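Local structure of Lic11098 (Leptospira interrogans serogroup Icterohaemorrhagiae serovar copenhageni, 4U08) at residues 253-258 and 276-281; 53-58 and 71-76; 112-117 and 135-140. The protein is of unknown function but consists of leucine-rich repeats, as in many binding proteins, and is probably a virulence factor of this pathogen. One frame throughout, in Å; residues are numbered along the deposited sequence.

From the N terminus the contacts follow in series: contact 2 closes a short loop, with 12 residues between its segments, and contacts 3 and 1 each close one with 17 between. None nests in or crosses another, as expected of a solenoid in which each coil rests on the next. Contacts 2 and 3 lie on the same side of the chain's centre, their nearest atoms about 7 Å apart; contact 1 is about 20 Å from contact 3, nearest atom to nearest atom. Contact 1 joins strands 254-256 and 277-279, contact 3 joins the entries and first residues of strands 116-118 and 139-141, and contact 2 ties a loop after strand 47-49 to the turn after strand 70-72.

Contact 1 of 3, residues 253-258 and 276-281; sequences QKLKLY and QELDLD. With ZN (zinc ion), chain E.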
loop_
_atom_site.group_PDB
_atom_site.type_symbol
_atom_site.label_atom_id
_atom_site.label_comp_id
_atom_site.label_asym_id
_atom_site.label_seq_id
_atom_site.Cartn_x
_atom_site.Cartn_y
_atom_site.Cartn_z
ATOM N N GLN A 253 -1.377 8.964 9.649
ATOM C CA GLN A 253 -0.344 8.425 10.549
ATOM C C GLN A 253 0.956 8.289 9.847
ATOM O O GLN A 253 2.000 8.405 10.488
ATOM C CB GLN A 253 -0.772 7.038 11.077
ATOM C CG GLN A 253 -1.991 7.107 11.996
ATOM C CD GLN A 253 -2.501 5.754 12.442
ATOM O OE1 GLN A 253 -2.317 4.722 11.787
ATOM N NE2 GLN A 253 -3.202 5.747 13.555
ATOM N N LYS A 254 0.920 7.934 8.548
ATOM C CA LYS A 254 2.140 7.724 7.777
ATOM C C LYS A 254 2.090 8.451 6.456
ATOM O O LYS A 254 1.165 8.252 5.658
ATOM C CB LYS A 254 2.409 6.230 7.515
ATOM C CG LYS A 254 2.750 5.411 8.743
ATOM C CD LYS A 254 3.196 4.001 8.362
ATOM C CE LYS A 254 3.428 3.118 9.569
ATOM N NZ LYS A 254 4.636 3.531 10.354
ATOM N N LEU A 255 3.098 9.291 6.217
ATOM C CA LEU A 255 3.258 10.032 4.966
ATOM C C LEU A 255 4.639 9.672 4.419
ATOM O O LEU A 255 5.668 10.022 5.025
ATOM C CB LEU A 255 3.096 11.538 5.197
ATOM C CG LEU A 255 3.234 12.452 3.972
ATOM C CD1 LEU A 255 2.288 12.011 2.837
ATOM C CD2 LEU A 255 2.997 13.900 4.353
ATOM N N LYS A 256 4.660 8.894 3.333
ATOM C CA LYS A 256 5.912 8.428 2.723
ATOM C C LYS A 256 6.109 9.125 1.384
ATOM O O LYS A 256 5.317 8.916 0.468
ATOM C CB LYS A 256 5.913 6.907 2.597
ATOM C CG LYS A 256 6.111 6.232 3.951
ATOM C CD LYS A 256 6.631 4.820 3.809
ATOM C CE LYS A 256 6.816 4.141 5.135
ATOM N NZ LYS A 256 5.517 3.881 5.811
ATOM N N LEU A 257 7.117 10.012 1.306
ATOM C CA LEU A 257 7.412 10.833 0.141
ATOM C C LEU A 257 8.846 10.623 -0.379
ATOM O O LEU A 257 9.373 11.491 -1.081
ATOM C CB LEU A 257 7.174 12.317 0.518
ATOM C CG LEU A 257 5.720 12.759 0.702
ATOM C CD1 LEU A 257 5.631 14.002 1.539
ATOM C CD2 LEU A 257 5.053 13.000 -0.643
ATOM N N TYR A 258 9.437 9.454 -0.064
ATOM C CA TYR A 258 10.775 9.030 -0.459
ATOM C C TYR A 258 10.956 9.156 -1.984
ATOM O O TYR A 258 10.083 8.746 -2.749
ATOM C CB TYR A 258 11.037 7.580 0.016
ATOM C CG TYR A 258 12.192 6.876 -0.662
ATOM C CD1 TYR A 258 11.968 5.852 -1.579
ATOM C CD2 TYR A 258 13.518 7.225 -0.377
ATOM C CE1 TYR A 258 13.031 5.198 -2.207
ATOM C CE2 TYR A 258 14.586 6.581 -1.000
ATOM C CZ TYR A 258 14.340 5.558 -1.904
ATOM O OH TYR A 258 15.400 4.916 -2.508
ATOM N N GLN A 276 2.765 10.061 12.646
ATOM C CA GLN A 276 3.789 9.351 13.411
ATOM C C GLN A 276 5.045 9.143 12.593
ATOM O O GLN A 276 6.140 9.028 13.145
ATOM C CB GLN A 276 3.264 7.976 13.864
ATOM C CG GLN A 276 1.899 8.029 14.512
ATOM C CD GLN A 276 1.541 6.706 15.139
ATOM O OE1 GLN A 276 1.453 5.654 14.495
ATOM N NE2 GLN A 276 1.358 6.748 16.432
ATOM N N GLU A 277 4.888 9.007 11.275
ATOM C CA GLU A 277 6.025 8.800 10.394
ATOM C C GLU A 277 5.952 9.738 9.196
ATOM O O GLU A 277 4.917 9.807 8.514
ATOM C CB GLU A 277 6.119 7.331 9.958
ATOM C CG GLU A 277 7.356 7.041 9.115
ATOM C CD GLU A 277 7.593 5.589 8.750
ATOM O OE1 GLU A 277 7.097 4.695 9.472
ATOM O OE2 GLU A 277 8.320 5.346 7.765
ATOM N N LEU A 278 7.065 10.457 8.948
ATOM C CA LEU A 278 7.239 11.380 7.843
ATOM C C LEU A 278 8.571 11.059 7.166
ATOM O O LEU A 278 9.650 11.241 7.755
ATOM C CB LEU A 278 7.133 12.845 8.321
ATOM C CG LEU A 278 7.291 13.932 7.246
ATOM C CD1 LEU A 278 6.291 13.750 6.099
ATOM C CD2 LEU A 278 7.239 15.333 7.857
ATOM N N ASP A 279 8.484 10.473 5.960
ATOM C CA ASP A 279 9.647 10.055 5.214
ATOM C C ASP A 279 9.855 10.964 4.014
ATOM O O ASP A 279 9.116 10.890 3.034
ATOM C CB ASP A 279 9.540 8.570 4.802
ATOM C CG ASP A 279 10.780 7.971 4.135
ATOM O OD1 ASP A 279 11.695 8.740 3.762
ATOM O OD2 ASP A 279 10.819 6.732 3.958
ATOM N N LEU A 280 10.853 11.834 4.107
ATOM C CA LEU A 280 11.162 12.781 3.041
ATOM C C LEU A 280 12.529 12.513 2.466
ATOM O O LEU A 280 13.103 13.388 1.858
ATOM C CB LEU A 280 11.063 14.210 3.575
ATOM C CG LEU A 280 9.672 14.718 3.869
ATOM C CD1 LEU A 280 9.693 15.742 4.953
ATOM C CD2 LEU A 280 9.022 15.278 2.614
ATOM N N ASP A 281 13.032 11.288 2.619
ATOM C CA ASP A 281 14.347 10.881 2.111
ATOM C C ASP A 281 14.407 11.076 0.584
ATOM O O ASP A 281 13.409 10.866 -0.096
ATOM C CB ASP A 281 14.571 9.410 2.433
ATOM C CG ASP A 281 15.967 8.926 2.107
ATOM O OD1 ASP A 281 16.815 8.923 3.014
ATOM O OD2 ASP A 281 16.217 8.581 0.936
HETATM ZN ZN ZN E . 18.539 7.823 1.975
#
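The ring of Tyr258 meets Asp281 at its edge. CB of Asp281 lies in the ring plane, and Asp281 OD2 sits near that plane, 3.2 Å from Tyr258 CE2. Ring and carboxylate are turned 37° against each other, and the two side chains run alongside in the same direction. The same carboxylate holds a zinc ion unevenly, with Asp281 OD1 at 2.3 Å from the metal and Asp281 OD2 at 2.7 Å.

A second flat group, the carboxylate of Glu277, lies between two lysines. Lys254 NZ donates to Glu277 OE1 over 2.9 Å, arriving on the anti side and 32° out of the carboxylate plane. At the other oxygen the pairing is looser: Lys256 NZ stands 3.7 Å from Glu277 OE2, a long salt bridge. With CG anti to the backbone N (chi1 -176°) and an extended chain, Glu277 reaches this position, while both lysine chains bend at their last torsion.

Beneath these charges the backbones pair as parallel strands 254-256 and 277-279. Leu255 N donates to Glu277 O, and Leu255 O accepts from Asp279 N at 3.0 Å, so Leu255 bonds on both sides of Leu278. On the face opposite the charged residues, Leu255 CD2 touches Leu278 CD1 at 3.7 Å, and Leu257 lies beside Leu280 in the same way. Asp279 OD1 receives Asp281 N, an Asx turn that helps shape the backbone leading to the zinc ligand.

One face is therefore aliphatic and buried, as in leucine-rich repeats, and the other carries compensating charges. Two ammonium groups around one carboxylate would be expected to stabilise its ionised form, and the zinc ion should do the same for Asp281.

Contact 2 of 3, residues 53-58 and 71-76; sequences NQLIAL and LHLSKN
Asn76 is the centre of this contact, its side-chain oxygen set against the backbone of Asn53 to Leu55. Leu55 N donates to Asn76 OD1 over 3.0 Å with an angle of 156° at the hydrogen; the donor approaches 19° out of the amide plane. The oxygen also packs on carbon, lying 3.1 Å from Asn53 CB. CG of Asn76 is anti to its own carbonyl carbon (chi1 -83°), a torsion that brings OD1 to the 53-55 backbone. Its other end is held too: Asn76 ND2 gives a weak bond to Leu73 O and a further one to Leu50 O, so both ends of this buried amide are engaged and its rotation is fixed. The backbones add a weak bond from Asn53 N to Lys75 O, and a C-H contact in which Asn76 CA faces Asn53 O at 3.5 Å.

Leu73 and Leu55 supply the apolar part. Their side chains cross at about a right angle, with Leu55 CD1 3.8 Å from Leu73 CD2. The other methyl of Leu73 meets Leu58 tip to tip, CD1 to CD1 at 3.6 Å, so that the two methyls of Leu73 pack against Leu55 and Leu58 of the 53-58 loop.

Asn53 repeats the part of Asn76 one coil earlier: its OD1 accepts from Leu32 N and Ser30 N, and its ND2 donates to Leu50 O and Leu27 O. Buried asparagines of this kind belong to the LxxLxLxxN consensus of leucine-rich repeats, where they bind the backbone of adjoining coils.

Segment 53-58 lies in the loop between strands 47-49 and 70-72, and segment 71-76 continues out of strand 70-72. Leu71 packs between Leu48 and Leu94, while Leu73 O accepts from Asn99 ND2, passing the pattern on beyond strand 93-95.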
loop_
_atom_site.group_PDB
_atom_site.type_symbol
_atom_site.label_atom_id
_atom_site.label_comp_id
_atom_site.label_asym_id
_atom_site.label_seq_id
_atom_site.Cartn_x
_atom_site.Cartn_y
_atom_site.Cartn_z
ATOM N N ASN A 53 -1.470 -26.151 -10.181
ATOM C CA ASN A 53 -1.649 -27.307 -11.062
ATOM C C ASN A 53 -1.365 -26.861 -12.508
ATOM O O ASN A 53 -0.798 -25.780 -12.694
ATOM C CB ASN A 53 -3.041 -27.964 -10.871
ATOM C CG ASN A 53 -3.150 -28.839 -9.639
ATOM O OD1 ASN A 53 -2.397 -29.811 -9.458
ATOM N ND2 ASN A 53 -4.097 -28.523 -8.767
ATOM N N GLN A 54 -1.709 -27.677 -13.529
ATOM C CA GLN A 54 -1.439 -27.295 -14.921
ATOM C C GLN A 54 -2.712 -27.184 -15.776
ATOM O O GLN A 54 -2.660 -27.413 -16.989
ATOM C CB GLN A 54 -0.392 -28.224 -15.567
ATOM C CG GLN A 54 1.020 -28.046 -15.019
ATOM C CD GLN A 54 1.323 -29.010 -13.894
ATOM O OE1 GLN A 54 1.424 -30.226 -14.101
ATOM N NE2 GLN A 54 1.516 -28.486 -12.686
ATOM N N LEU A 55 -3.840 -26.780 -15.149
ATOM C CA LEU A 55 -5.133 -26.618 -15.827
ATOM C C LEU A 55 -5.097 -25.500 -16.865
ATOM O O LEU A 55 -4.614 -24.405 -16.576
ATOM C CB LEU A 55 -6.281 -26.371 -14.824
ATOM C CG LEU A 55 -6.527 -27.426 -13.745
ATOM C CD1 LEU A 55 -7.612 -26.973 -12.783
ATOM C CD2 LEU A 55 -6.934 -28.743 -14.349
ATOM N N ILE A 56 -5.573 -25.794 -18.079
ATOM C CA ILE A 56 -5.635 -24.831 -19.174
ATOM C C ILE A 56 -7.069 -24.337 -19.356
ATOM O O ILE A 56 -7.279 -23.234 -19.859
ATOM C CB ILE A 56 -4.998 -25.360 -20.492
ATOM C CG1 ILE A 56 -5.648 -26.686 -20.965
ATOM C CG2 ILE A 56 -3.468 -25.466 -20.363
ATOM C CD1 ILE A 56 -5.441 -27.033 -22.473
ATOM N N ALA A 57 -8.049 -25.148 -18.911
ATOM C CA ALA A 57 -9.479 -24.864 -18.989
ATOM C C ALA A 57 -10.235 -25.615 -17.895
ATOM O O ALA A 57 -9.634 -26.409 -17.169
ATOM C CB ALA A 57 -10.007 -25.266 -20.362
ATOM N N LEU A 58 -11.548 -25.359 -17.767
ATOM C CA LEU A 58 -12.411 -26.033 -16.795
ATOM C C LEU A 58 -13.597 -26.680 -17.501
ATOM O O LEU A 58 -14.124 -26.081 -18.445
ATOM C CB LEU A 58 -12.974 -25.049 -15.762
ATOM C CG LEU A 58 -12.017 -24.379 -14.779
ATOM C CD1 LEU A 58 -12.727 -23.234 -14.089
ATOM C CD2 LEU A 58 -11.471 -25.372 -13.753
ATOM N N LEU A 71 -13.704 -21.221 -4.607
ATOM C CA LEU A 71 -13.039 -21.855 -5.720
ATOM C C LEU A 71 -11.630 -21.282 -5.845
ATOM O O LEU A 71 -11.464 -20.115 -6.208
ATOM C CB LEU A 71 -13.869 -21.693 -7.020
ATOM C CG LEU A 71 -13.289 -22.296 -8.301
ATOM C CD1 LEU A 71 -13.028 -23.796 -8.151
ATOM C CD2 LEU A 71 -14.218 -22.045 -9.476
ATOM N N HIS A 72 -10.622 -22.101 -5.493
ATOM C CA HIS A 72 -9.203 -21.733 -5.530
ATOM C C HIS A 72 -8.600 -22.317 -6.808
ATOM O O HIS A 72 -8.508 -23.536 -6.960
ATOM C CB HIS A 72 -8.474 -22.233 -4.258
ATOM C CG HIS A 72 -9.017 -21.650 -2.988
ATOM N ND1 HIS A 72 -8.331 -20.668 -2.296
ATOM C CD2 HIS A 72 -10.178 -21.909 -2.340
ATOM C CE1 HIS A 72 -9.093 -20.364 -1.255
ATOM N NE2 HIS A 72 -10.212 -21.085 -1.238
ATOM N N LEU A 73 -8.252 -21.447 -7.752
ATOM C CA LEU A 73 -7.719 -21.857 -9.046
ATOM C C LEU A 73 -6.432 -21.126 -9.388
ATOM O O LEU A 73 -6.090 -20.978 -10.564
ATOM C CB LEU A 73 -8.767 -21.563 -10.122
ATOM C CG LEU A 73 -9.741 -22.664 -10.450
ATOM C CD1 LEU A 73 -10.871 -22.116 -11.269
ATOM C CD2 LEU A 73 -9.052 -23.774 -11.217
ATOM N N SER A 74 -5.722 -20.669 -8.367
ATOM C CA SER A 74 -4.504 -19.910 -8.536
ATOM C C SER A 74 -3.362 -20.769 -9.040
ATOM O O SER A 74 -3.353 -21.981 -8.826
ATOM C CB SER A 74 -4.113 -19.240 -7.218
ATOM O OG SER A 74 -5.173 -18.428 -6.739
ATOM N N LYS A 75 -2.399 -20.132 -9.707
ATOM C CA LYS A 75 -1.178 -20.758 -10.202
ATOM C C LYS A 75 -1.455 -21.987 -11.097
ATOM O O LYS A 75 -1.009 -23.099 -10.821
ATOM C CB LYS A 75 -0.206 -21.067 -9.035
ATOM C CG LYS A 75 0.190 -19.829 -8.226
ATOM C CD LYS A 75 1.045 -20.169 -7.012
ATOM C CE LYS A 75 0.279 -20.028 -5.720
ATOM N NZ LYS A 75 1.072 -20.478 -4.546
ATOM N N ASN A 76 -2.224 -21.766 -12.160
ATOM C CA ASN A 76 -2.496 -22.754 -13.194
ATOM C C ASN A 76 -2.122 -22.057 -14.495
ATOM O O ASN A 76 -1.372 -21.073 -14.461
ATOM C CB ASN A 76 -3.962 -23.191 -13.183
ATOM C CG ASN A 76 -4.235 -24.249 -12.180
ATOM O OD1 ASN A 76 -4.006 -25.421 -12.427
ATOM N ND2 ASN A 76 -4.694 -23.851 -11.013
#

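Contact 3 of 3, residues 112-117 and 135-140; sequences QNLQEL and QRLQTL
Gln115 and Gln138 lead two successive coils of the leucine-rich-repeat solenoid into their parallel strands, and the backbone bonds begin there. Gln115 O accepts twice, from Gln138 N at 2.8 Å and from Thr139 N at 3.0 Å, the first donor 26° out of the carbonyl plane and the second almost in line with the C=O bond. One step on, Leu117 N donates to Thr139 O, and C-H contacts from Glu116 CA and Leu140 CA follow the same parallel register.

Apolar packing lies under the strands. Leu117 and Leu140 stand side by side, CD2 of Leu117 3.9 Å from CD1 of Leu140, and Leu137 CD1 reaches the CB of Leu117 at the same distance. Leu114 stands alongside Leu137 too.

Polar side chains meet more loosely. Arg136, its chain extended from CG to NE, runs beside Asn113, and its NH1 makes a weak bond to Asn113 OD1 at 2.9 Å with an angle of only 118° at the hydrogen; Asn113 ND2 is held by Gln89 O.

Waters add further links. One bridges Leu114 O to Arg136 N. Another, accepting from Gln115 NE2, donates to Gln138 OE1 at 2.8 Å and to Arg136 O at 2.7 Å, so it links two amides whose NE2 and OE1 atoms are themselves 3.8 Å apart.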
loop_
_atom_site.group_PDB
_atom_site.type_symbol
_atom_site.label_atom_id
_atom_site.label_comp_id
_atom_site.label_asym_id
_atom_site.label_seq_id
_atom_site.Cartn_x
_atom_site.Cartn_y
_atom_site.Cartn_z
ATOM N N GLN A 112 -23.821 -13.151 -7.807
ATOM C CA GLN A 112 -24.442 -12.205 -6.865
ATOM C C GLN A 112 -24.000 -12.367 -5.399
ATOM O O GLN A 112 -24.244 -11.468 -4.589
ATOM C CB GLN A 112 -25.976 -12.270 -6.967
ATOM C CG GLN A 112 -26.563 -11.644 -8.237
ATOM C CD GLN A 112 -26.383 -10.141 -8.312
ATOM O OE1 GLN A 112 -26.874 -9.377 -7.468
ATOM N NE2 GLN A 112 -25.676 -9.686 -9.334
ATOM N N ASN A 113 -23.385 -13.515 -5.060
ATOM C CA ASN A 113 -22.887 -13.757 -3.695
ATOM C C ASN A 113 -21.384 -13.530 -3.555
ATOM O O ASN A 113 -20.868 -13.584 -2.437
ATOM C CB ASN A 113 -23.262 -15.159 -3.222
ATOM C CG ASN A 113 -24.628 -15.205 -2.601
ATOM O OD1 ASN A 113 -25.137 -14.202 -2.084
ATOM N ND2 ASN A 113 -25.255 -16.376 -2.642
ATOM N N LEU A 114 -20.688 -13.262 -4.678
ATOM C CA LEU A 114 -19.245 -13.054 -4.703
ATOM C C LEU A 114 -18.827 -11.855 -3.823
ATOM O O LEU A 114 -19.364 -10.737 -3.939
ATOM C CB LEU A 114 -18.735 -12.914 -6.139
ATOM C CG LEU A 114 -17.321 -13.381 -6.434
ATOM C CD1 LEU A 114 -17.144 -14.887 -6.188
ATOM C CD2 LEU A 114 -16.925 -13.012 -7.867
ATOM N N GLN A 115 -17.926 -12.138 -2.886
ATOM C CA GLN A 115 -17.405 -11.130 -1.957
ATOM C C GLN A 115 -15.970 -10.801 -2.308
ATOM O O GLN A 115 -15.510 -9.693 -2.038
ATOM C CB GLN A 115 -17.482 -11.653 -0.503
ATOM C CG GLN A 115 -18.908 -11.802 0.025
ATOM C CD GLN A 115 -18.929 -12.035 1.517
ATOM O OE1 GLN A 115 -18.189 -12.863 2.055
ATOM N NE2 GLN A 115 -19.773 -11.294 2.214
ATOM N N GLU A 116 -15.241 -11.769 -2.832
ATOM C CA GLU A 116 -13.837 -11.624 -3.170
ATOM C C GLU A 116 -13.544 -12.223 -4.532
ATOM O O GLU A 116 -13.861 -13.390 -4.792
ATOM C CB GLU A 116 -12.958 -12.279 -2.096
ATOM C CG GLU A 116 -11.464 -12.321 -2.427
ATOM C CD GLU A 116 -10.544 -12.879 -1.354
ATOM O OE1 GLU A 116 -11.009 -13.073 -0.206
ATOM O OE2 GLU A 116 -9.346 -13.091 -1.652
ATOM N N LEU A 117 -12.909 -11.424 -5.385
ATOM C CA LEU A 117 -12.514 -11.838 -6.725
ATOM C C LEU A 117 -11.056 -11.484 -6.925
ATOM O O LEU A 117 -10.689 -10.307 -6.899
ATOM C CB LEU A 117 -13.426 -11.145 -7.754
ATOM C CG LEU A 117 -13.098 -11.327 -9.247
ATOM C CD1 LEU A 117 -13.046 -12.822 -9.646
ATOM C CD2 LEU A 117 -14.120 -10.588 -10.104
ATOM N N GLN A 135 -22.803 -6.453 -6.454
ATOM C CA GLN A 135 -23.100 -5.517 -5.375
ATOM C C GLN A 135 -22.755 -6.036 -3.981
ATOM O O GLN A 135 -22.833 -5.270 -3.025
ATOM C CB GLN A 135 -24.534 -5.016 -5.460
ATOM C CG GLN A 135 -24.755 -4.103 -6.688
ATOM C CD GLN A 135 -23.918 -2.858 -6.642
ATOM O OE1 GLN A 135 -23.822 -2.179 -5.613
ATOM N NE2 GLN A 135 -23.220 -2.576 -7.734
ATOM N N ARG A 136 -22.313 -7.279 -3.877
ATOM C CA ARG A 136 -21.824 -7.855 -2.616
ATOM C C ARG A 136 -20.285 -7.887 -2.598
ATOM O O ARG A 136 -19.692 -8.176 -1.561
ATOM C CB ARG A 136 -22.430 -9.251 -2.351
ATOM C CG ARG A 136 -23.864 -9.157 -1.821
ATOM C CD ARG A 136 -24.390 -10.493 -1.343
ATOM N NE ARG A 136 -25.501 -10.330 -0.402
ATOM C CZ ARG A 136 -26.025 -11.318 0.317
ATOM N NH1 ARG A 136 -25.548 -12.554 0.208
ATOM N NH2 ARG A 136 -27.029 -11.080 1.152
ATOM N N LEU A 137 -19.631 -7.557 -3.745
ATOM C CA LEU A 137 -18.167 -7.584 -3.859
ATOM C C LEU A 137 -17.518 -6.606 -2.896
ATOM O O LEU A 137 -17.848 -5.415 -2.888
ATOM C CB LEU A 137 -17.686 -7.344 -5.304
ATOM C CG LEU A 137 -16.290 -7.886 -5.646
ATOM C CD1 LEU A 137 -16.295 -9.427 -5.721
ATOM C CD2 LEU A 137 -15.802 -7.336 -6.954
ATOM N N GLN A 138 -16.618 -7.136 -2.058
ATOM C CA GLN A 138 -15.898 -6.356 -1.054
ATOM C C GLN A 138 -14.437 -6.190 -1.430
ATOM O O GLN A 138 -13.831 -5.174 -1.097
ATOM C CB GLN A 138 -16.011 -7.053 0.325
ATOM C CG GLN A 138 -17.363 -6.827 0.983
ATOM C CD GLN A 138 -17.540 -7.497 2.331
ATOM O OE1 GLN A 138 -18.670 -7.715 2.784
ATOM N NE2 GLN A 138 -16.449 -7.820 3.010
ATOM N N THR A 139 -13.874 -7.180 -2.114
ATOM C CA THR A 139 -12.461 -7.199 -2.482
ATOM C C THR A 139 -12.279 -7.587 -3.947
ATOM O O THR A 139 -12.768 -8.634 -4.402
ATOM C CB THR A 139 -11.669 -8.123 -1.520
ATOM O OG1 THR A 139 -12.035 -7.842 -0.160
ATOM C CG2 THR A 139 -10.195 -7.982 -1.667
ATOM N N LEU A 140 -11.516 -6.759 -4.661
ATOM C CA LEU A 140 -11.238 -6.958 -6.086
ATOM C C LEU A 140 -9.770 -6.722 -6.384
ATOM O O LEU A 140 -9.302 -5.599 -6.260
ATOM C CB LEU A 140 -12.122 -5.999 -6.905
ATOM C CG LEU A 140 -11.967 -6.032 -8.438
ATOM C CD1 LEU A 140 -12.166 -7.452 -9.002
ATOM C CD2 LEU A 140 -12.948 -5.067 -9.066
HETATM O O HOH W 1 -22.213 -13.254 -0.078
HETATM O O HOH W 2 -21.350 -9.630 -5.688
HETATM O O HOH W 3 -20.633 -8.428 0.965
#